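Local coordinates for protein L-cysteine S-thiosulfotransferase subunit SoxA (Paracoccus denitrificans, PDB 2C1D) that catalyses, as the diheme subunit of the SoxAX cytochrome complex, formation of a heterodisulfide between a cysteine of the carrier subunit SoxY and thiosulfate or other inorganic sulfur substrates, at residues Y113-V118 with E125-T130; E167-R172 with A249-G254. One frame throughout, in Å; residues are numbered along the deposited sequence.

Contact 1: Y113-V118 with E125-T130. With HEC (heme c), chain I.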
ATOM      1  N   TYR A 113      -7.651   8.614  20.154  1.00 24.63           N
ATOM      2  CA  TYR A 113      -7.389   8.802  21.590  1.00 24.48           C
ATOM      3  C   TYR A 113      -6.577  10.063  21.831  1.00 25.33           C
ATOM      4  O   TYR A 113      -6.866  10.832  22.745  1.00 25.53           O
ATOM      5  CB  TYR A 113      -6.644   7.611  22.194  1.00 25.33           C
ATOM      6  CG  TYR A 113      -7.461   6.372  22.487  1.00 24.06           C
ATOM      7  CD1 TYR A 113      -7.007   5.113  22.096  1.00 24.18           C
ATOM      8  CD2 TYR A 113      -8.654   6.449  23.192  1.00 24.09           C
ATOM      9  CE1 TYR A 113      -7.732   3.974  22.366  1.00 23.36           C
ATOM     10  CE2 TYR A 113      -9.394   5.312  23.488  1.00 21.99           C
ATOM     11  CZ  TYR A 113      -8.928   4.075  23.069  1.00 25.26           C
ATOM     12  OH  TYR A 113      -9.645   2.949  23.365  1.00 21.65           O
ATOM     13  N   VAL A 114      -5.559  10.293  21.012  1.00 24.91           N
ATOM     14  CA  VAL A 114      -4.706  11.453  21.215  1.00 25.58           C
ATOM     15  C   VAL A 114      -5.591  12.701  21.081  1.00 25.67           C
ATOM     16  O   VAL A 114      -5.592  13.539  21.953  1.00 25.82           O
ATOM     17  CB  VAL A 114      -3.506  11.480  20.228  1.00 25.25           C
ATOM     18  CG1 VAL A 114      -2.740  12.754  20.351  1.00 24.88           C
ATOM     19  CG2 VAL A 114      -2.571  10.268  20.480  1.00 25.94           C
ATOM     20  N   ASN A 115      -6.392  12.786  20.032  1.00 25.81           N
ATOM     21  CA  ASN A 115      -7.218  13.988  19.858  1.00 26.96           C
ATOM     22  C   ASN A 115      -8.354  14.164  20.888  1.00 26.98           C
ATOM     23  O   ASN A 115      -8.810  15.307  21.141  1.00 28.27           O
ATOM     24  CB  ASN A 115      -7.761  14.095  18.428  1.00 26.93           C
ATOM     25  CG  ASN A 115      -6.868  14.937  17.541  1.00 28.16           C
ATOM     26  OD1 ASN A 115      -6.121  15.803  18.033  1.00 28.56           O
ATOM     27  ND2 ASN A 115      -6.911  14.674  16.233  1.00 26.30           N
ATOM     28  N   ALA A 116      -8.825  13.081  21.477  1.00 26.86           N
ATOM     29  CA  ALA A 116      -9.815  13.227  22.546  1.00 27.67           C
ATOM     30  C   ALA A 116      -9.187  14.007  23.717  1.00 28.24           C
ATOM     31  O   ALA A 116      -9.803  14.929  24.271  1.00 27.82           O
ATOM     32  CB  ALA A 116     -10.377  11.877  22.998  1.00 27.84           C
ATOM     33  N   CYS A 117      -7.945  13.683  24.067  1.00 27.90           N
ATOM     34  CA  CYS A 117      -7.297  14.381  25.156  1.00 27.94           C
ATOM     35  C   CYS A 117      -6.928  15.799  24.750  1.00 28.63           C
ATOM     36  O   CYS A 117      -7.207  16.758  25.477  1.00 27.69           O
ATOM     37  CB  CYS A 117      -6.111  13.589  25.696  1.00 27.53           C
ATOM     38  SG  CYS A 117      -6.657  12.148  26.686  1.00 27.17           S
ATOM     39  N   VAL A 118      -6.337  15.937  23.570  1.00 28.76           N
ATOM     40  CA  VAL A 118      -5.994  17.266  23.038  1.00 29.40           C
ATOM     41  C   VAL A 118      -7.185  18.248  23.104  1.00 29.89           C
ATOM     42  O   VAL A 118      -7.019  19.374  23.578  1.00 30.57           O
ATOM     43  CB  VAL A 118      -5.468  17.169  21.589  1.00 28.89           C
ATOM     44  CG1 VAL A 118      -5.214  18.548  20.990  1.00 29.69           C
ATOM     45  CG2 VAL A 118      -4.208  16.356  21.526  1.00 28.55           C
ATOM     46  N   GLU A 125      -7.414  23.050  19.745  1.00 37.33           N
ATOM     47  CA  GLU A 125      -7.906  22.692  18.442  1.00 37.43           C
ATOM     48  C   GLU A 125      -7.298  21.328  18.132  1.00 35.86           C
ATOM     49  O   GLU A 125      -6.141  21.072  18.473  1.00 34.04           O
ATOM     50  CB  GLU A 125      -7.465  23.766  17.430  1.00 38.00           C
ATOM     51  CG  GLU A 125      -7.554  23.372  15.965  1.00 42.03           C
ATOM     52  CD  GLU A 125      -7.575  24.587  15.035  1.00 48.06           C
ATOM     53  OE1 GLU A 125      -7.249  25.716  15.499  1.00 51.85           O
ATOM     54  OE2 GLU A 125      -7.925  24.415  13.838  1.00 50.68           O
ATOM     55  N   LYS A 126      -8.084  20.451  17.530  1.00 35.26           N
ATOM     56  CA  LYS A 126      -7.606  19.094  17.241  1.00 35.12           C
ATOM     57  C   LYS A 126      -6.338  19.127  16.387  1.00 34.10           C
ATOM     58  O   LYS A 126      -6.184  19.991  15.506  1.00 33.99           O
ATOM     59  CB  LYS A 126      -8.701  18.226  16.616  1.00 35.33           C
ATOM     60  CG  LYS A 126      -8.942  18.361  15.106  1.00 39.39           C
ATOM     61  CD  LYS A 126      -9.781  17.179  14.539  1.00 43.11           C
ATOM     62  CE  LYS A 126      -8.976  16.283  13.536  1.00 45.97           C
ATOM     63  NZ  LYS A 126      -9.587  14.901  13.305  1.00 45.83           N
ATOM     64  N   TRP A 127      -5.414  18.220  16.672  1.00 33.02           N
ATOM     65  CA  TRP A 127      -4.231  18.047  15.818  1.00 32.72           C
ATOM     66  C   TRP A 127      -4.600  17.352  14.505  1.00 31.78           C
ATOM     67  O   TRP A 127      -5.398  16.401  14.479  1.00 31.45           O
ATOM     68  CB  TRP A 127      -3.129  17.253  16.531  1.00 32.56           C
ATOM     69  CG  TRP A 127      -2.497  17.934  17.732  1.00 32.86           C
ATOM     70  CD1 TRP A 127      -2.608  19.249  18.111  1.00 34.01           C
ATOM     71  CD2 TRP A 127      -1.646  17.314  18.703  1.00 33.15           C
ATOM     72  NE1 TRP A 127      -1.882  19.473  19.257  1.00 34.77           N
ATOM     73  CE2 TRP A 127      -1.270  18.306  19.633  1.00 33.51           C
ATOM     74  CE3 TRP A 127      -1.139  16.015  18.865  1.00 31.94           C
ATOM     75  CZ2 TRP A 127      -0.449  18.037  20.717  1.00 35.37           C
ATOM     76  CZ3 TRP A 127      -0.312  15.748  19.946  1.00 32.66           C
ATOM     77  CH2 TRP A 127       0.022  16.745  20.858  1.00 34.21           C
ATOM     78  N   GLY A 128      -4.014  17.838  13.410  1.00 30.87           N
ATOM     79  CA  GLY A 128      -4.134  17.182  12.126  1.00 30.50           C
ATOM     80  C   GLY A 128      -3.664  15.755  12.294  1.00 29.94           C
ATOM     81  O   GLY A 128      -2.655  15.511  12.942  1.00 28.73           O
ATOM     82  N   VAL A 129      -4.375  14.808  11.692  1.00 30.65           N
ATOM     83  CA  VAL A 129      -4.020  13.394  11.836  1.00 30.78           C
ATOM     84  C   VAL A 129      -2.689  12.985  11.230  1.00 30.70           C
ATOM     85  O   VAL A 129      -2.160  11.945  11.593  1.00 30.48           O
ATOM     86  CB  VAL A 129      -5.145  12.442  11.341  1.00 31.39           C
ATOM     87  CG1 VAL A 129      -6.430  12.754  12.084  1.00 32.59           C
ATOM     88  CG2 VAL A 129      -5.346  12.533   9.846  1.00 32.81           C
ATOM     89  N   THR A 130      -2.143  13.794  10.312  1.00 30.12           N
ATOM     90  CA  THR A 130      -0.783  13.592   9.803  1.00 30.00           C
ATOM     91  C   THR A 130       0.157  14.744  10.134  1.00 30.38           C
ATOM     92  O   THR A 130       1.227  14.873   9.527  1.00 30.73           O
ATOM     93  CB  THR A 130      -0.792  13.374   8.273  1.00 29.63           C
ATOM     94  OG1 THR A 130      -1.334  14.529   7.628  1.00 31.12           O
ATOM     95  CG2 THR A 130      -1.745  12.294   7.910  1.00 30.01           C
TER
HETATM   96 FE   HEC I1291      -5.020  11.333  27.922  1.00 26.59          FE
HETATM   97  CHA HEC I1291      -6.993   8.446  27.733  1.00 26.00           C
HETATM   98  CHB HEC I1291      -3.061  10.146  25.485  1.00 26.08           C
HETATM   99  CHC HEC I1291      -3.377  14.291  27.952  1.00 27.07           C
HETATM  100  CHD HEC I1291      -6.565  12.134  30.886  1.00 26.23           C
HETATM  101  NA  HEC I1291      -5.029   9.608  26.846  1.00 25.26           N
HETATM  102  C1A HEC I1291      -5.899   8.547  26.915  1.00 25.93           C
HETATM  103  C2A HEC I1291      -5.500   7.575  25.941  1.00 24.97           C
HETATM  104  C3A HEC I1291      -4.414   8.050  25.321  1.00 25.94           C
HETATM  105  C4A HEC I1291      -4.109   9.355  25.858  1.00 24.61           C
HETATM  106  CMA HEC I1291      -3.623   7.379  24.192  1.00 26.61           C
HETATM  107  CAA HEC I1291      -6.227   6.237  25.700  1.00 25.93           C
HETATM  108  CBA HEC I1291      -5.915   5.335  26.878  1.00 25.44           C
HETATM  109  CGA HEC I1291      -6.726   4.049  26.906  1.00 26.56           C
HETATM  110  O1A HEC I1291      -7.835   3.971  26.330  1.00 24.75           O
HETATM  111  O2A HEC I1291      -6.203   3.102  27.555  1.00 22.40           O
HETATM  112  NB  HEC I1291      -3.459  12.075  26.914  1.00 27.19           N
HETATM  113  C1B HEC I1291      -2.842  11.447  25.857  1.00 26.44           C
HETATM  114  C2B HEC I1291      -1.964  12.420  25.223  1.00 26.18           C
HETATM  115  C3B HEC I1291      -2.043  13.566  25.909  1.00 25.26           C
HETATM  116  C4B HEC I1291      -2.991  13.367  26.996  1.00 26.65           C
HETATM  117  CMB HEC I1291      -1.044  12.117  24.022  1.00 27.79           C
HETATM  118  CAB HEC I1291      -1.276  14.893  25.598  1.00 27.21           C
HETATM  119  CBB HEC I1291      -1.483  15.310  24.310  1.00 27.52           C
HETATM  120  NC  HEC I1291      -4.976  12.918  29.230  1.00 27.21           N
HETATM  121  C1C HEC I1291      -4.282  14.082  28.988  1.00 28.51           C
HETATM  122  C2C HEC I1291      -4.562  14.988  30.085  1.00 27.94           C
HETATM  123  C3C HEC I1291      -5.544  14.445  30.845  1.00 29.74           C
HETATM  124  C4C HEC I1291      -5.747  13.091  30.355  1.00 27.16           C
HETATM  125  CMC HEC I1291      -4.097  16.462  30.097  1.00 26.44           C
HETATM  126  CAC HEC I1291      -6.231  15.046  32.119  1.00 31.78           C
HETATM  127  CBC HEC I1291      -6.777  16.280  32.055  1.00 32.42           C
HETATM  128  ND  HEC I1291      -6.540  10.413  29.111  1.00 24.45           N
HETATM  129  C1D HEC I1291      -7.041  10.996  30.273  1.00 26.16           C
HETATM  130  C2D HEC I1291      -8.178  10.225  30.735  1.00 25.34           C
HETATM  131  C3D HEC I1291      -8.334   9.087  29.742  1.00 25.40           C
HETATM  132  C4D HEC I1291      -7.265   9.278  28.775  1.00 27.19           C
HETATM  133  CMD HEC I1291      -9.074  10.471  31.964  1.00 27.12           C
HETATM  134  CAD HEC I1291      -9.389   7.970  29.754  1.00 23.59           C
HETATM  135  CBD HEC I1291      -8.882   6.826  30.579  1.00 23.56           C
HETATM  136  CGD HEC I1291      -9.827   5.629  30.505  1.00 23.81           C
HETATM  137  O1D HEC I1291      -9.874   4.840  31.496  1.00 25.33           O
HETATM  138  O2D HEC I1291     -10.496   5.469  29.460  1.00 25.06           O
HETATM  139  O   HOH W   1      -8.590  12.658  15.031  1.00 37.79           O
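The side-chain amide of N115 grips the backbone of W127 at both ends, in the first cytochrome c domain, where helix 110-122 supplies an axial ligand to heme c and the loop after it doubles back along the helix. OD1 of N115 accepts the backbone N-H of W127 at 2.9 Å; that bond is bent, 141° at the hydrogen, with the donor tilted from the plane of the N115 carbonyl. The return bond is straighter: ND2 of N115 gives a hydrogen to the carbonyl O of W127 at 2.9 Å, 170° at the hydrogen, meeting a lone pair in the carbonyl plane. The amide of N115 is thereby fixed in rotation, with both backbone polar groups of W127 satisfied. ND2 of N115 also donates to a water, which accepts a second hydrogen from NZ of K126; the lysine chain, bent at chi3, crosses the amide at a slant.

The rest of the contact is apolar. CG2 of V118 sits over the face of the W127 indole, 3.9 Å from the centroid of the six-membered ring and 8° off its normal, a CH-pi contact, while CG1 of V114 reaches CZ3 of the same ring at 3.9 Å. The indole also approaches the heme, its CH2 lying 4.0 Å from CBB of the heme.

On the heme side of the helix, Y113 lays a ring face against a propionate, and its OH is hydrogen-bonded to OD2 of D101 and NE of R99. C117 completes the iron coordination together with H84, its SG 2.2 Å from the iron.

Contact 2: E167-R172 with A249-G254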
ATOM      1  N   GLU A 167     -13.831  -5.873   3.357  1.00 28.80           N
ATOM      2  CA  GLU A 167     -14.406  -5.567   2.046  1.00 29.33           C
ATOM      3  C   GLU A 167     -13.528  -4.565   1.255  1.00 28.40           C
ATOM      4  O   GLU A 167     -13.280  -4.757   0.068  1.00 28.72           O
ATOM      5  CB  GLU A 167     -15.853  -5.053   2.210  1.00 30.25           C
ATOM      6  CG  GLU A 167     -16.686  -5.106   0.937  1.00 34.28           C
ATOM      7  CD  GLU A 167     -17.892  -4.181   0.952  1.00 40.63           C
ATOM      8  OE1 GLU A 167     -18.317  -3.714   2.045  1.00 44.70           O
ATOM      9  OE2 GLU A 167     -18.420  -3.909  -0.156  1.00 46.99           O
ATOM     10  N   ILE A 168     -13.068  -3.514   1.928  1.00 27.77           N
ATOM     11  CA  ILE A 168     -12.189  -2.504   1.325  1.00 27.29           C
ATOM     12  C   ILE A 168     -10.918  -3.185   0.826  1.00 27.44           C
ATOM     13  O   ILE A 168     -10.513  -2.954  -0.304  1.00 27.75           O
ATOM     14  CB  ILE A 168     -11.872  -1.358   2.361  1.00 27.24           C
ATOM     15  CG1 ILE A 168     -13.164  -0.630   2.720  1.00 28.72           C
ATOM     16  CG2 ILE A 168     -10.785  -0.372   1.849  1.00 26.66           C
ATOM     17  CD1 ILE A 168     -13.047   0.358   3.864  1.00 32.39           C
ATOM     18  N   TYR A 169     -10.330  -4.065   1.655  1.00 27.42           N
ATOM     19  CA  TYR A 169      -9.055  -4.729   1.359  1.00 26.85           C
ATOM     20  C   TYR A 169      -9.075  -5.483   0.033  1.00 26.88           C
ATOM     21  O   TYR A 169      -8.077  -5.487  -0.699  1.00 25.84           O
ATOM     22  CB  TYR A 169      -8.645  -5.716   2.485  1.00 27.20           C
ATOM     23  CG  TYR A 169      -7.162  -6.040   2.452  1.00 25.78           C
ATOM     24  CD1 TYR A 169      -6.254  -5.188   3.033  1.00 24.26           C
ATOM     25  CD2 TYR A 169      -6.675  -7.173   1.802  1.00 24.83           C
ATOM     26  CE1 TYR A 169      -4.900  -5.429   2.987  1.00 24.88           C
ATOM     27  CE2 TYR A 169      -5.294  -7.433   1.741  1.00 24.61           C
ATOM     28  CZ  TYR A 169      -4.410  -6.535   2.332  1.00 25.20           C
ATOM     29  OH  TYR A 169      -3.045  -6.745   2.304  1.00 25.16           O
ATOM     30  N   TYR A 170     -10.225  -6.082  -0.269  1.00 26.25           N
ATOM     31  CA  TYR A 170     -10.411  -6.888  -1.473  1.00 26.81           C
ATOM     32  C   TYR A 170     -11.153  -6.165  -2.609  1.00 26.88           C
ATOM     33  O   TYR A 170     -11.383  -6.749  -3.645  1.00 27.23           O
ATOM     34  CB  TYR A 170     -11.149  -8.176  -1.091  1.00 27.53           C
ATOM     35  CG  TYR A 170     -10.260  -9.085  -0.282  1.00 27.51           C
ATOM     36  CD1 TYR A 170     -10.263  -9.046   1.100  1.00 28.76           C
ATOM     37  CD2 TYR A 170      -9.381  -9.944  -0.915  1.00 28.67           C
ATOM     38  CE1 TYR A 170      -9.417  -9.877   1.842  1.00 29.75           C
ATOM     39  CE2 TYR A 170      -8.527 -10.754  -0.196  1.00 28.68           C
ATOM     40  CZ  TYR A 170      -8.548 -10.718   1.180  1.00 28.73           C
ATOM     41  OH  TYR A 170      -7.702 -11.543   1.870  1.00 30.23           O
ATOM     42  N   THR A 171     -11.506  -4.900  -2.423  1.00 27.65           N
ATOM     43  CA  THR A 171     -12.180  -4.128  -3.488  1.00 27.75           C
ATOM     44  C   THR A 171     -11.169  -3.605  -4.472  1.00 27.39           C
ATOM     45  O   THR A 171     -10.143  -3.045  -4.085  1.00 27.00           O
ATOM     46  CB  THR A 171     -13.000  -2.981  -2.889  1.00 28.50           C
ATOM     47  OG1 THR A 171     -14.086  -3.526  -2.153  1.00 28.53           O
ATOM     48  CG2 THR A 171     -13.710  -2.137  -3.993  1.00 29.78           C
ATOM     49  N   ARG A 172     -11.451  -3.782  -5.758  1.00 26.79           N
ATOM     50  CA  ARG A 172     -10.470  -3.446  -6.772  1.00 27.16           C
ATOM     51  C   ARG A 172     -10.785  -2.052  -7.245  1.00 27.13           C
ATOM     52  O   ARG A 172     -11.688  -1.859  -8.057  1.00 28.46           O
ATOM     53  CB  ARG A 172     -10.507  -4.449  -7.911  1.00 27.79           C
ATOM     54  CG  ARG A 172     -10.077  -5.840  -7.462  1.00 28.55           C
ATOM     55  CD  ARG A 172     -10.117  -6.872  -8.531  1.00 30.02           C
ATOM     56  NE  ARG A 172      -9.080  -6.603  -9.515  1.00 31.69           N
ATOM     57  CZ  ARG A 172      -8.589  -7.477 -10.351  1.00 31.82           C
ATOM     58  NH1 ARG A 172      -9.014  -8.749 -10.347  1.00 32.24           N
ATOM     59  NH2 ARG A 172      -7.643  -7.088 -11.196  1.00 31.45           N
ATOM     60  N   ALA A 249      -4.325  -4.298  10.530  1.00 23.98           N
ATOM     61  CA  ALA A 249      -3.625  -4.619  11.764  1.00 24.46           C
ATOM     62  C   ALA A 249      -3.721  -6.109  12.141  1.00 24.57           C
ATOM     63  O   ALA A 249      -2.735  -6.723  12.539  1.00 24.55           O
ATOM     64  CB  ALA A 249      -4.146  -3.760  12.920  1.00 24.15           C
ATOM     65  N   SER A 250      -4.924  -6.655  12.040  1.00 25.02           N
ATOM     66  CA  SER A 250      -5.209  -8.028  12.442  1.00 24.94           C
ATOM     67  C   SER A 250      -4.545  -9.026  11.511  1.00 25.02           C
ATOM     68  O   SER A 250      -4.271 -10.143  11.929  1.00 25.96           O
ATOM     69  CB  SER A 250      -6.721  -8.277  12.537  1.00 25.03           C
ATOM     70  OG  SER A 250      -7.329  -8.396  11.259  1.00 24.19           O
ATOM     71  N   ARG A 251      -4.263  -8.647  10.253  1.00 24.98           N
ATOM     72  CA  ARG A 251      -3.523  -9.522   9.351  1.00 24.98           C
ATOM     73  C   ARG A 251      -2.097  -9.803   9.846  1.00 24.83           C
ATOM     74  O   ARG A 251      -1.479 -10.780   9.434  1.00 24.64           O
ATOM     75  CB  ARG A 251      -3.479  -8.982   7.919  1.00 25.09           C
ATOM     76  CG  ARG A 251      -4.848  -8.930   7.222  1.00 25.48           C
ATOM     77  CD  ARG A 251      -4.803  -8.161   5.909  1.00 24.42           C
ATOM     78  NE  ARG A 251      -4.096  -8.904   4.887  1.00 24.77           N
ATOM     79  CZ  ARG A 251      -4.652  -9.841   4.126  1.00 26.59           C
ATOM     80  NH1 ARG A 251      -5.948 -10.131   4.231  1.00 25.70           N
ATOM     81  NH2 ARG A 251      -3.914 -10.449   3.212  1.00 25.76           N
ATOM     82  N   GLY A 252      -1.586  -8.966  10.738  1.00 24.39           N
ATOM     83  CA  GLY A 252      -0.287  -9.213  11.341  1.00 24.40           C
ATOM     84  C   GLY A 252      -0.332  -9.643  12.788  1.00 24.81           C
ATOM     85  O   GLY A 252       0.682  -9.559  13.474  1.00 25.83           O
ATOM     86  N   ASN A 253      -1.484 -10.105  13.272  1.00 25.16           N
ATOM     87  CA  ASN A 253      -1.589 -10.657  14.630  1.00 25.57           C
ATOM     88  C   ASN A 253      -0.544 -11.746  14.837  1.00 26.10           C
ATOM     89  O   ASN A 253      -0.451 -12.693  14.026  1.00 25.36           O
ATOM     90  CB  ASN A 253      -2.984 -11.243  14.867  1.00 25.78           C
ATOM     91  CG  ASN A 253      -3.974 -10.219  15.346  1.00 27.05           C
ATOM     92  OD1 ASN A 253      -3.593  -9.108  15.718  1.00 26.71           O
ATOM     93  ND2 ASN A 253      -5.258 -10.600  15.384  1.00 25.59           N
ATOM     94  N   GLY A 254       0.266 -11.594  15.886  1.00 26.54           N
ATOM     95  CA  GLY A 254       1.342 -12.530  16.185  1.00 26.71           C
ATOM     96  C   GLY A 254       2.714 -11.946  15.920  1.00 27.06           C
ATOM     97  O   GLY A 254       3.677 -12.266  16.618  1.00 26.57           O
TER
HETATM   98  O   HOH W   2      -1.532  -9.155   2.420  1.00 31.39           O
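A tyrosine-arginine stack joins the C-terminal ends of helices 159-170 and 239-251 in the second cytochrome c domain, beside its covalently attached heme. The guanidinium of R251 lies flat on the ring of Y169, the group centres 4.1 Å apart and the planes turned by 22°, an arrangement suited to a cation-pi interaction. CE2 of Y169 lies over the centre of the R251 guanidinium, 3.4 Å from CZ of R251, and CD of R251 adds a CH-pi contact over the face of the Y169 ring.

The two side chains meet from opposite directions. Y169 holds CG anti to the backbone N (chi1 -160°), sending its ring toward the arginine, whose own chain bends at chi3 to turn the guanidinium onto that ring. Y170 comes in at the guanidinium's edge: NH1 of R251 donates to OH of Y170 over a long 3.3 Å, the oxygen tilted 18° from the guanidinium plane. NH1 of R251 has a further, weak hydrogen bond to OH of Y247. A water adds another link, lying 2.8 Å from OH of Y169 and accepting a hydrogen from NH2 of R251 at 2.8 Å.

The buried positive charge is answered chiefly by E185, whose OE2 forms a salt bridge with NH2 of R251 and a hydrogen bond with OH of Y170. Around this cluster, Y169 rests on C180 and H184 of the heme-binding helix 180-184 and on V248 of helix 239-251, while Y170 touches A181 and Y247; the three helices thus converge on the two tyrosines.

From the N terminus, contact 1 comes first and is local: helix 110-122 and the loop leading to helix 132-143 close a turn with only six residues between the two segments. Contact 2 opens later, after contact 1 has closed, so the two lie in series and neither nest nor cross. It spans 76 intervening residues, bringing the end of helix 159-170 to the end of helix 239-251 and enclosing the heme-binding helix 180-184 in the loop it closes. Each contact belongs to a separate cytochrome c domain and lies next to that domain's own heme. The centres of contacts 1 and 2 are about 25 Å apart, and their nearest atoms about 13 Å, without touching.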